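Local coordinates for protein citrate lyase, subunit 1 (Methanosaeta concilii, PDB 6HXI) that probably catalyses, with a partner subunit, the ATP-dependent cleavage of citrate with coenzyme A into acetyl-CoA and oxaloacetate, at residues T53-V58 against W79-E84; V57-Q62 against L107-T112; L262-L267 against M299-E304; E270-T275 against N330-V335. One frame throughout, in Å; residues are numbered along the deposited sequence.

Contacts 1 and 2 lie in the ATP-grasp part of the chain, and contacts 3 and 4 in the citrate-binding part. Contacts 1 and 2 share Val57 and Val58 on strand 56-60. Contact 1 packs a helix on that strand through apolar atoms, while contact 2 pairs it with strand 106-110 by backbone bonds and a salt bridge. Contacts 3 and 4 touch where Val273 O meets Ala300 N. Contact 3 is an antiparallel ladder bordering the partner subunit; contact 4 is a parallel edge pairing held partly by an arginine. All four are mainly buried, but contacts 1 and 4 also include exposed residues. Contacts 1 and 3 lie about 41 Å apart between centres.

Contact 1: T53-V58 against W79-E84; sequences TTRLVV and WEEAKE
Leu56 and Val58 pack on Trp79 and Ala82 in an apolar contact between a strand and a helix. It belongs to the ATP-grasp part of the chain, where helix 79-89 lies over strand 56-60. The short axes run nearly parallel, 8° apart, with a closest approach of 8.9 Å. No hydrogen bond joins the two segments.

Leu56 carries most of the contact, and its CD1 branch does the touching. CG stands anti to the carbonyl carbon (chi1 -48°), and from there CD1 reaches into the helix. It comes 3.7 Å from Ala82 CB. It also lies at the edge of the indole, near its plane, 3.9 Å from Trp79 CE3. Lys83 CG of the same helix lies over one face of that indole, toward its rim. Further along the strand, Val58 adds a looser contact, with its CG1 4.4 Å from Ala82 CB.

Toward solvent, Arg55 NH2 and Glu81 OE1 are 4.4 Å apart. The oxygen lies well out of the guanidinium plane, so this is charge proximity and not a salt bridge. Arg55 instead makes salt bridges to Asp76 and Asp78.

Around this layer, Ile108 of strand 106-110 touches Leu56, Val58 and Trp79. Helix 50-53 adds Trp50 against Leu56 and Leu51 against Trp79. Tyr85 and Leu86 of helix 79-89 continue the packing on Val58.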
# COMPACT_ATOMS: atom_id res chain seq x y z
N THR C 53 -15.04 -79.85 -9.66
CA THR C 53 -14.44 -80.79 -10.62
C THR C 53 -13.01 -81.30 -10.27
O THR C 53 -12.39 -81.96 -11.10
CB THR C 53 -14.46 -80.16 -12.02
OG1 THR C 53 -14.27 -78.74 -11.93
CG2 THR C 53 -15.74 -80.45 -12.78
N THR C 54 -12.49 -81.00 -9.06
CA THR C 54 -11.14 -81.42 -8.65
C THR C 54 -11.16 -82.21 -7.33
O THR C 54 -12.09 -82.04 -6.53
CB THR C 54 -10.22 -80.17 -8.55
OG1 THR C 54 -10.42 -79.33 -9.69
CG2 THR C 54 -8.73 -80.51 -8.44
N ARG C 55 -10.15 -83.10 -7.12
CA ARG C 55 -10.01 -83.82 -5.85
C ARG C 55 -9.36 -82.84 -4.87
O ARG C 55 -8.39 -82.16 -5.23
CB ARG C 55 -9.20 -85.12 -6.00
CG ARG C 55 -9.94 -86.26 -6.71
CD ARG C 55 -11.33 -86.59 -6.16
NE ARG C 55 -11.30 -87.18 -4.82
CZ ARG C 55 -12.02 -88.23 -4.44
NH1 ARG C 55 -12.84 -88.82 -5.29
NH2 ARG C 55 -11.94 -88.68 -3.19
N LEU C 56 -9.93 -82.72 -3.67
CA LEU C 56 -9.55 -81.73 -2.68
C LEU C 56 -8.81 -82.23 -1.43
O LEU C 56 -8.66 -83.43 -1.20
CB LEU C 56 -10.83 -80.97 -2.22
CG LEU C 56 -11.77 -80.45 -3.31
CD1 LEU C 56 -13.03 -79.96 -2.70
CD2 LEU C 56 -11.14 -79.34 -4.14
N VAL C 57 -8.30 -81.24 -0.67
CA VAL C 57 -7.66 -81.29 0.64
C VAL C 57 -8.28 -80.13 1.45
O VAL C 57 -8.31 -78.99 0.97
CB VAL C 57 -6.10 -81.18 0.60
CG1 VAL C 57 -5.50 -81.17 2.00
CG2 VAL C 57 -5.48 -82.31 -0.21
N VAL C 58 -8.80 -80.43 2.63
CA VAL C 58 -9.37 -79.40 3.49
C VAL C 58 -8.79 -79.59 4.91
O VAL C 58 -8.80 -80.70 5.45
CB VAL C 58 -10.92 -79.25 3.40
CG1 VAL C 58 -11.66 -80.56 3.61
CG2 VAL C 58 -11.46 -78.15 4.32
N TRP C 79 -16.00 -82.25 -3.61
CA TRP C 79 -16.53 -80.97 -3.11
C TRP C 79 -17.67 -81.19 -2.10
O TRP C 79 -17.77 -80.44 -1.12
CB TRP C 79 -16.93 -80.02 -4.26
CG TRP C 79 -17.72 -78.82 -3.83
CD1 TRP C 79 -19.03 -78.57 -4.09
CD2 TRP C 79 -17.27 -77.77 -2.96
NE1 TRP C 79 -19.43 -77.41 -3.47
CE2 TRP C 79 -18.36 -76.89 -2.78
CE3 TRP C 79 -16.05 -77.47 -2.34
CZ2 TRP C 79 -18.26 -75.73 -2.00
CZ3 TRP C 79 -15.96 -76.33 -1.56
CH2 TRP C 79 -17.05 -75.47 -1.40
N GLU C 80 -18.51 -82.24 -2.32
CA GLU C 80 -19.60 -82.66 -1.43
C GLU C 80 -18.97 -83.10 -0.11
O GLU C 80 -19.32 -82.57 0.95
CB GLU C 80 -20.39 -83.82 -2.05
CG GLU C 80 -21.61 -83.42 -2.87
CD GLU C 80 -22.54 -84.57 -3.26
OE1 GLU C 80 -22.04 -85.70 -3.49
OE2 GLU C 80 -23.76 -84.33 -3.35
N GLU C 81 -18.00 -84.04 -0.18
CA GLU C 81 -17.27 -84.60 0.96
C GLU C 81 -16.55 -83.51 1.74
O GLU C 81 -16.41 -83.63 2.97
CB GLU C 81 -16.26 -85.65 0.49
CG GLU C 81 -16.89 -86.87 -0.18
CD GLU C 81 -15.92 -87.98 -0.56
OE1 GLU C 81 -14.86 -88.09 0.09
OE2 GLU C 81 -16.25 -88.76 -1.48
N ALA C 82 -16.08 -82.45 1.04
CA ALA C 82 -15.41 -81.30 1.63
C ALA C 82 -16.41 -80.50 2.47
O ALA C 82 -16.09 -80.18 3.61
CB ALA C 82 -14.81 -80.42 0.54
N LYS C 83 -17.63 -80.25 1.93
CA LYS C 83 -18.71 -79.54 2.64
C LYS C 83 -19.15 -80.29 3.90
O LYS C 83 -19.55 -79.65 4.86
CB LYS C 83 -19.93 -79.30 1.74
CG LYS C 83 -19.72 -78.31 0.59
CD LYS C 83 -21.00 -78.15 -0.25
CE LYS C 83 -21.34 -79.31 -1.18
NZ LYS C 83 -22.80 -79.64 -1.25
N GLU C 84 -19.06 -81.64 3.88
CA GLU C 84 -19.37 -82.49 5.03
C GLU C 84 -18.36 -82.24 6.15
O GLU C 84 -18.77 -82.05 7.30
CB GLU C 84 -19.38 -83.98 4.63
CG GLU C 84 -20.65 -84.43 3.92
CD GLU C 84 -20.66 -85.84 3.37
OE1 GLU C 84 -19.64 -86.56 3.51
OE2 GLU C 84 -21.70 -86.23 2.79

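Contact 2: V57-Q62 against L107-T112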
# COMPACT_ATOMS: atom_id res chain seq x y z
N VAL C 57 -8.30 -81.24 -0.67
CA VAL C 57 -7.66 -81.29 0.64
C VAL C 57 -8.28 -80.13 1.45
O VAL C 57 -8.31 -78.99 0.97
CB VAL C 57 -6.10 -81.18 0.60
CG1 VAL C 57 -5.50 -81.17 2.00
CG2 VAL C 57 -5.48 -82.31 -0.21
N VAL C 58 -8.80 -80.43 2.63
CA VAL C 58 -9.37 -79.40 3.49
C VAL C 58 -8.79 -79.59 4.91
O VAL C 58 -8.80 -80.70 5.45
CB VAL C 58 -10.92 -79.25 3.40
CG1 VAL C 58 -11.66 -80.56 3.61
CG2 VAL C 58 -11.46 -78.15 4.32
N LYS C 59 -8.19 -78.52 5.44
CA LYS C 59 -7.50 -78.50 6.73
C LYS C 59 -7.67 -77.15 7.47
O LYS C 59 -7.80 -76.12 6.80
CB LYS C 59 -6.00 -78.83 6.54
CG LYS C 59 -5.27 -77.96 5.50
CD LYS C 59 -3.92 -78.53 5.12
CE LYS C 59 -3.46 -78.03 3.79
NZ LYS C 59 -2.02 -78.32 3.54
N PRO C 60 -7.65 -77.12 8.83
CA PRO C 60 -7.79 -75.83 9.53
C PRO C 60 -6.57 -74.91 9.35
O PRO C 60 -5.43 -75.37 9.46
CB PRO C 60 -8.03 -76.23 10.99
CG PRO C 60 -7.43 -77.57 11.12
CD PRO C 60 -7.50 -78.24 9.79
N ASP C 61 -6.83 -73.62 9.06
CA ASP C 61 -5.81 -72.60 8.83
C ASP C 61 -5.85 -71.55 9.96
O ASP C 61 -6.17 -70.39 9.72
CB ASP C 61 -6.00 -71.96 7.44
CG ASP C 61 -4.77 -71.30 6.85
OD1 ASP C 61 -3.71 -71.28 7.54
OD2 ASP C 61 -4.85 -70.80 5.71
N GLN C 62 -5.52 -71.98 11.18
CA GLN C 62 -5.53 -71.10 12.35
C GLN C 62 -4.18 -71.05 13.07
O GLN C 62 -4.10 -70.80 14.28
CB GLN C 62 -6.69 -71.48 13.29
CG GLN C 62 -8.02 -70.87 12.87
CD GLN C 62 -9.17 -71.41 13.67
OE1 GLN C 62 -9.64 -72.53 13.45
NE2 GLN C 62 -9.68 -70.62 14.61
N LEU C 107 -8.72 -74.14 5.04
CA LEU C 107 -8.21 -73.97 3.69
C LEU C 107 -8.63 -75.14 2.79
O LEU C 107 -8.48 -76.31 3.19
CB LEU C 107 -6.68 -73.79 3.70
CG LEU C 107 -5.93 -73.82 2.34
CD1 LEU C 107 -6.19 -72.56 1.50
CD2 LEU C 107 -4.46 -74.05 2.54
N ILE C 108 -9.15 -74.82 1.59
CA ILE C 108 -9.50 -75.81 0.57
C ILE C 108 -8.57 -75.63 -0.63
O ILE C 108 -8.40 -74.52 -1.15
CB ILE C 108 -11.00 -75.92 0.17
CG1 ILE C 108 -11.93 -75.80 1.40
CG2 ILE C 108 -11.27 -77.25 -0.59
CD1 ILE C 108 -13.36 -75.46 1.08
N GLU C 109 -7.93 -76.72 -1.04
CA GLU C 109 -7.01 -76.72 -2.16
C GLU C 109 -7.01 -78.07 -2.92
O GLU C 109 -7.42 -79.08 -2.34
CB GLU C 109 -5.59 -76.34 -1.69
CG GLU C 109 -4.91 -77.36 -0.80
CD GLU C 109 -3.48 -77.03 -0.41
OE1 GLU C 109 -2.91 -76.08 -0.99
OE2 GLU C 109 -2.93 -77.73 0.46
N PRO C 110 -6.52 -78.13 -4.19
CA PRO C 110 -6.48 -79.42 -4.90
C PRO C 110 -5.50 -80.43 -4.29
O PRO C 110 -4.46 -80.03 -3.76
CB PRO C 110 -6.06 -79.04 -6.32
CG PRO C 110 -5.36 -77.74 -6.19
CD PRO C 110 -6.00 -77.03 -5.04
N PHE C 111 -5.85 -81.72 -4.34
CA PHE C 111 -5.02 -82.81 -3.84
C PHE C 111 -3.97 -83.14 -4.88
O PHE C 111 -4.31 -83.53 -6.01
CB PHE C 111 -5.88 -84.05 -3.52
CG PHE C 111 -5.10 -85.30 -3.13
CD1 PHE C 111 -4.69 -85.50 -1.82
CD2 PHE C 111 -4.81 -86.28 -4.07
CE1 PHE C 111 -3.98 -86.64 -1.46
CE2 PHE C 111 -4.08 -87.42 -3.71
CZ PHE C 111 -3.67 -87.60 -2.41
N THR C 112 -2.68 -82.97 -4.52
CA THR C 112 -1.60 -83.29 -5.44
C THR C 112 -1.03 -84.69 -5.10
O THR C 112 -0.41 -84.86 -4.05
CB THR C 112 -0.57 -82.15 -5.51
OG1 THR C 112 -1.22 -81.04 -6.13
CG2 THR C 112 0.67 -82.51 -6.34
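Strands 56-60 and 106-110 pair antiparallel through Val57 to Lys59 and Leu107 to Glu109, the two central strands of a four-stranded sheet in the ATP-grasp part. Val57 with Glu109 and Lys59 with Leu107 are hydrogen-bonded pairs. Val58 with Ile108 is the non-hydrogen-bonded pair between them. The bonds include Val57 N to Glu109 O at 2.9 Å and Leu107 N to Lys59 O at 2.8 Å.

Val58 and Ile108 point the same way, side by side, with Val58 CG2 3.8 Å from Ile108 CG1. This face looks toward helix 79-89. At the end of the pairing, Val57 CG2 meets the edge of the Phe111 ring in its plane, 3.7 Å from CD1.

Lys59 and Glu109 share the other face with Val57 and Leu107. CG of each lies between the backbone N and the carbonyl carbon (chi1 53° for Lys59), and both chains then run extended. They converge obliquely, leaving NZ of Lys59 3.3 Å from OE2 of Glu109, a weak bond.

Lys59 also forms salt bridges with Glu8 and Asp214, and Glu109 with Lys12. The buried charges are therefore shared within a network, which would probably favour a charged Lys59.

Contact 3: L262-L267 against M299-E304; sequences LKLTIL and MANYGE
The side chains of Asn301 and Leu264 cross at about a right angle, with Leu264 CD1 3.6 Å from Asn301 ND2. The Tyr302 ring makes an edge-to-face pair with Phe273 of the chain of succinyl-CoA ligase subunit alpha. Its hydroxyl is hydrogen-bonded to Ser283 OG and to Gly274 N of that subunit.

The motif is a two-stranded antiparallel pairing in the citrate-binding part. Lys263 with Glu304 and Thr265 with Tyr302 are the hydrogen-bonded pairs. Leu264 with Gly303 and Ile266 with Asn301 are the non-hydrogen-bonded ones. Lys263 N gives a short, straight bond to Glu304 O, 2.7 Å with an N-H...O angle of 166°. Tyr302 N to Thr265 O is 2.9 Å.

On the face of Lys263 and Thr265, the Glu304 chain bends at chi2. The two side chains of Lys263 and Glu304 meet at a slant, with Glu304 OE1 3.7 Å from Lys263 CD. The charged ends go separate ways. Lys263 NZ bonds to Gly274 O of the partner subunit, and the Glu304 carboxylate bonds to Ser306 and Ser261. The Glu304 side chain is about 5 Å from bound citrate, so this end of the ladder borders the ligand. Asn301 OD1 accepts from Thr275 N of the neighbouring parallel sheet.

Past the strand end, Leu267 points toward segment 299-304, with CD1 3.6 Å from Asn301 C. Leu267 N bonds to Ala300 O at 3.1 Å, approaching from above the carbonyl plane, 46° out of it.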
# COMPACT_ATOMS: atom_id res chain seq x y z
N LEU C 262 1.67 -46.91 20.55
CA LEU C 262 0.43 -47.10 21.30
C LEU C 262 0.09 -48.57 21.04
O LEU C 262 -0.29 -48.93 19.91
CB LEU C 262 -0.73 -46.19 20.79
CG LEU C 262 -0.67 -44.63 20.94
CD1 LEU C 262 -0.32 -44.17 22.34
CD2 LEU C 262 0.17 -43.97 19.85
N LYS C 263 0.30 -49.43 22.05
CA LYS C 263 0.08 -50.87 21.94
C LYS C 263 -0.82 -51.35 23.06
O LYS C 263 -0.63 -50.96 24.20
CB LYS C 263 1.43 -51.63 21.93
CG LYS C 263 2.39 -51.24 20.78
CD LYS C 263 3.68 -52.07 20.70
CE LYS C 263 3.55 -53.27 19.77
NZ LYS C 263 4.66 -54.26 19.94
N LEU C 264 -1.82 -52.18 22.74
CA LEU C 264 -2.73 -52.76 23.72
C LEU C 264 -3.07 -54.21 23.37
O LEU C 264 -3.46 -54.51 22.24
CB LEU C 264 -4.02 -51.92 23.89
CG LEU C 264 -5.16 -52.53 24.73
CD1 LEU C 264 -4.78 -52.67 26.21
CD2 LEU C 264 -6.44 -51.73 24.57
N THR C 265 -2.90 -55.11 24.35
CA THR C 265 -3.21 -56.54 24.26
C THR C 265 -4.04 -56.89 25.49
O THR C 265 -3.54 -56.80 26.62
CB THR C 265 -1.91 -57.39 24.18
OG1 THR C 265 -1.08 -56.93 23.10
CG2 THR C 265 -2.19 -58.89 24.03
N ILE C 266 -5.29 -57.29 25.29
CA ILE C 266 -6.14 -57.72 26.41
C ILE C 266 -5.78 -59.17 26.73
O ILE C 266 -5.77 -60.02 25.83
CB ILE C 266 -7.66 -57.52 26.15
CG1 ILE C 266 -7.95 -56.09 25.64
CG2 ILE C 266 -8.48 -57.83 27.43
CD1 ILE C 266 -9.27 -55.96 24.87
N LEU C 267 -5.44 -59.42 28.00
CA LEU C 267 -5.07 -60.75 28.48
C LEU C 267 -6.27 -61.41 29.16
O LEU C 267 -6.49 -62.61 28.99
CB LEU C 267 -3.90 -60.67 29.48
CG LEU C 267 -2.62 -59.92 29.07
CD1 LEU C 267 -1.69 -59.72 30.26
CD2 LEU C 267 -1.88 -60.64 27.97
N MET C 299 -3.91 -59.89 35.93
CA MET C 299 -3.37 -58.98 34.92
C MET C 299 -4.30 -58.94 33.72
O MET C 299 -4.30 -59.84 32.88
CB MET C 299 -1.95 -59.37 34.53
CG MET C 299 -1.01 -58.25 34.74
SD MET C 299 0.52 -58.52 33.84
CE MET C 299 1.26 -59.59 34.88
N ALA C 300 -5.14 -57.91 33.69
CA ALA C 300 -6.16 -57.70 32.68
C ALA C 300 -5.64 -57.37 31.28
O ALA C 300 -6.36 -57.60 30.29
CB ALA C 300 -7.12 -56.64 33.14
N ASN C 301 -4.43 -56.80 31.19
CA ASN C 301 -3.86 -56.41 29.90
C ASN C 301 -2.35 -56.18 29.95
O ASN C 301 -1.77 -56.03 31.03
CB ASN C 301 -4.52 -55.11 29.41
CG ASN C 301 -4.04 -53.88 30.15
OD1 ASN C 301 -4.22 -53.74 31.37
ND2 ASN C 301 -3.37 -52.98 29.46
N TYR C 302 -1.73 -56.11 28.75
CA TYR C 302 -0.35 -55.70 28.54
C TYR C 302 -0.46 -54.56 27.55
O TYR C 302 -0.88 -54.76 26.41
CB TYR C 302 0.61 -56.81 28.01
CG TYR C 302 1.92 -56.20 27.59
CD1 TYR C 302 2.87 -55.81 28.53
CD2 TYR C 302 2.14 -55.82 26.26
CE1 TYR C 302 4.01 -55.08 28.16
CE2 TYR C 302 3.26 -55.08 25.89
CZ TYR C 302 4.21 -54.75 26.84
OH TYR C 302 5.35 -54.06 26.47
N GLY C 303 -0.11 -53.38 28.01
CA GLY C 303 -0.15 -52.16 27.22
C GLY C 303 1.15 -51.39 27.30
O GLY C 303 1.97 -51.62 28.21
N GLU C 304 1.32 -50.44 26.38
CA GLU C 304 2.53 -49.64 26.22
C GLU C 304 2.23 -48.43 25.32
O GLU C 304 1.57 -48.56 24.30
CB GLU C 304 3.59 -50.54 25.54
CG GLU C 304 4.99 -49.99 25.47
CD GLU C 304 5.32 -49.32 24.16
OE1 GLU C 304 5.53 -50.02 23.14
OE2 GLU C 304 5.38 -48.07 24.14

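Contact 4: E270-T275 against N330-V335; sequences EGRVWT and NPNGKV
Arg272 reaches to the type II beta turn Asn330-Gly333, and its guanidinium bonds two backbone carbonyls there. With chi1 at 63°, CG sits over the backbone, flanked by N and C, and the bend at chi3 swings the guanidinium to the carbonyls. This brings NH2 2.8 Å from Asn332 O and NE 3.3 Å from Gly333 O. Both nitrogens sit above the carbonyl planes, each 54° out, so neither bond follows a lone pair. The Asn332 side chain crosses the arginine at about a right angle, its CB 3.7 Å from Arg272 NE. The amide and guanidinium planes differ by 68°.

Just after the turn, Lys334 runs extended past the arginine's base, with its CG 3.9 Å from Arg272 CB. Its NZ bonds to Ser328 O and Met325 O.

The backbones pair in parallel at Val273 and Val335. Val335 N bonds to Arg272 O at 2.8 Å, and Val335 O accepts from Trp274 N. Trp274 turns its NE1 back to Gly271 O in a weak bond.

Strand 273-275 is the edge strand, within this chain, of a four-stranded parallel sheet, with 334-338 next to it and 371-376 beyond. Helix 311-325 covers Trp274, and helix 412-417 packs on Val273 and Val335.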
# COMPACT_ATOMS: atom_id res chain seq x y z
N GLU C 270 -11.96 -59.78 32.53
CA GLU C 270 -12.45 -59.82 33.92
C GLU C 270 -11.34 -59.62 34.99
O GLU C 270 -11.60 -59.83 36.18
CB GLU C 270 -13.26 -61.12 34.19
CG GLU C 270 -14.39 -61.40 33.21
CD GLU C 270 -15.31 -60.23 32.90
OE1 GLU C 270 -15.90 -59.67 33.86
OE2 GLU C 270 -15.43 -59.88 31.71
N GLY C 271 -10.15 -59.21 34.56
CA GLY C 271 -9.03 -58.95 35.46
C GLY C 271 -9.18 -57.63 36.21
O GLY C 271 -9.69 -56.66 35.64
N ARG C 272 -8.76 -57.60 37.48
CA ARG C 272 -8.86 -56.39 38.31
C ARG C 272 -7.59 -55.51 38.26
O ARG C 272 -7.63 -54.39 38.77
CB ARG C 272 -9.31 -56.70 39.76
CG ARG C 272 -8.37 -57.57 40.60
CD ARG C 272 -8.88 -57.78 42.03
NE ARG C 272 -9.06 -56.52 42.75
CZ ARG C 272 -8.11 -55.89 43.44
NH1 ARG C 272 -6.89 -56.43 43.53
NH2 ARG C 272 -8.35 -54.73 44.03
N VAL C 273 -6.48 -55.98 37.62
CA VAL C 273 -5.26 -55.16 37.50
C VAL C 273 -5.08 -54.61 36.07
O VAL C 273 -4.81 -55.36 35.12
CB VAL C 273 -3.95 -55.81 38.03
CG1 VAL C 273 -2.81 -54.78 38.07
CG2 VAL C 273 -4.15 -56.45 39.39
N TRP C 274 -5.24 -53.30 35.92
CA TRP C 274 -5.04 -52.69 34.62
C TRP C 274 -3.80 -51.82 34.64
O TRP C 274 -3.41 -51.28 35.69
CB TRP C 274 -6.28 -51.93 34.15
CG TRP C 274 -7.45 -52.81 33.84
CD1 TRP C 274 -8.28 -53.42 34.73
CD2 TRP C 274 -7.91 -53.19 32.53
NE1 TRP C 274 -9.24 -54.14 34.07
CE2 TRP C 274 -9.04 -54.02 32.72
CE3 TRP C 274 -7.47 -52.93 31.23
CZ2 TRP C 274 -9.73 -54.58 31.64
CZ3 TRP C 274 -8.17 -53.47 30.16
CH2 TRP C 274 -9.29 -54.28 30.38
N THR C 275 -3.14 -51.74 33.49
CA THR C 275 -1.91 -50.97 33.40
C THR C 275 -1.88 -50.02 32.22
O THR C 275 -2.36 -50.34 31.12
CB THR C 275 -0.69 -51.91 33.35
OG1 THR C 275 -0.80 -52.82 32.25
CG2 THR C 275 -0.45 -52.66 34.67
N ASN C 330 -16.57 -55.37 39.78
CA ASN C 330 -15.84 -56.38 40.54
C ASN C 330 -15.66 -56.05 42.03
O ASN C 330 -15.15 -54.96 42.33
CB ASN C 330 -14.47 -56.59 39.88
CG ASN C 330 -13.78 -57.89 40.21
OD1 ASN C 330 -12.76 -57.92 40.92
ND2 ASN C 330 -14.25 -58.98 39.62
N PRO C 331 -16.00 -56.98 42.97
CA PRO C 331 -15.70 -56.74 44.39
C PRO C 331 -14.17 -56.73 44.58
O PRO C 331 -13.46 -57.30 43.75
CB PRO C 331 -16.37 -57.91 45.12
CG PRO C 331 -16.47 -58.98 44.11
CD PRO C 331 -16.58 -58.33 42.76
N ASN C 332 -13.67 -56.03 45.63
CA ASN C 332 -12.25 -55.71 45.94
C ASN C 332 -11.85 -54.50 45.07
O ASN C 332 -10.76 -53.95 45.22
CB ASN C 332 -11.24 -56.88 45.69
CG ASN C 332 -11.60 -58.30 46.09
OD1 ASN C 332 -11.03 -59.26 45.55
ND2 ASN C 332 -12.51 -58.48 47.05
N GLY C 333 -12.77 -54.09 44.18
CA GLY C 333 -12.58 -53.01 43.23
C GLY C 333 -11.69 -53.43 42.08
O GLY C 333 -11.55 -54.63 41.79
N LYS C 334 -11.08 -52.45 41.43
CA LYS C 334 -10.13 -52.62 40.34
C LYS C 334 -9.00 -51.62 40.52
O LYS C 334 -9.23 -50.55 41.08
CB LYS C 334 -10.81 -52.46 38.97
CG LYS C 334 -11.51 -53.72 38.51
CD LYS C 334 -12.32 -53.53 37.26
CE LYS C 334 -12.96 -54.84 36.87
NZ LYS C 334 -13.93 -54.67 35.76
N VAL C 335 -7.79 -51.95 40.09
CA VAL C 335 -6.64 -51.05 40.20
C VAL C 335 -6.10 -50.61 38.82
O VAL C 335 -5.93 -51.44 37.93
CB VAL C 335 -5.54 -51.68 41.11
CG1 VAL C 335 -4.27 -50.86 41.07
CG2 VAL C 335 -6.02 -51.83 42.55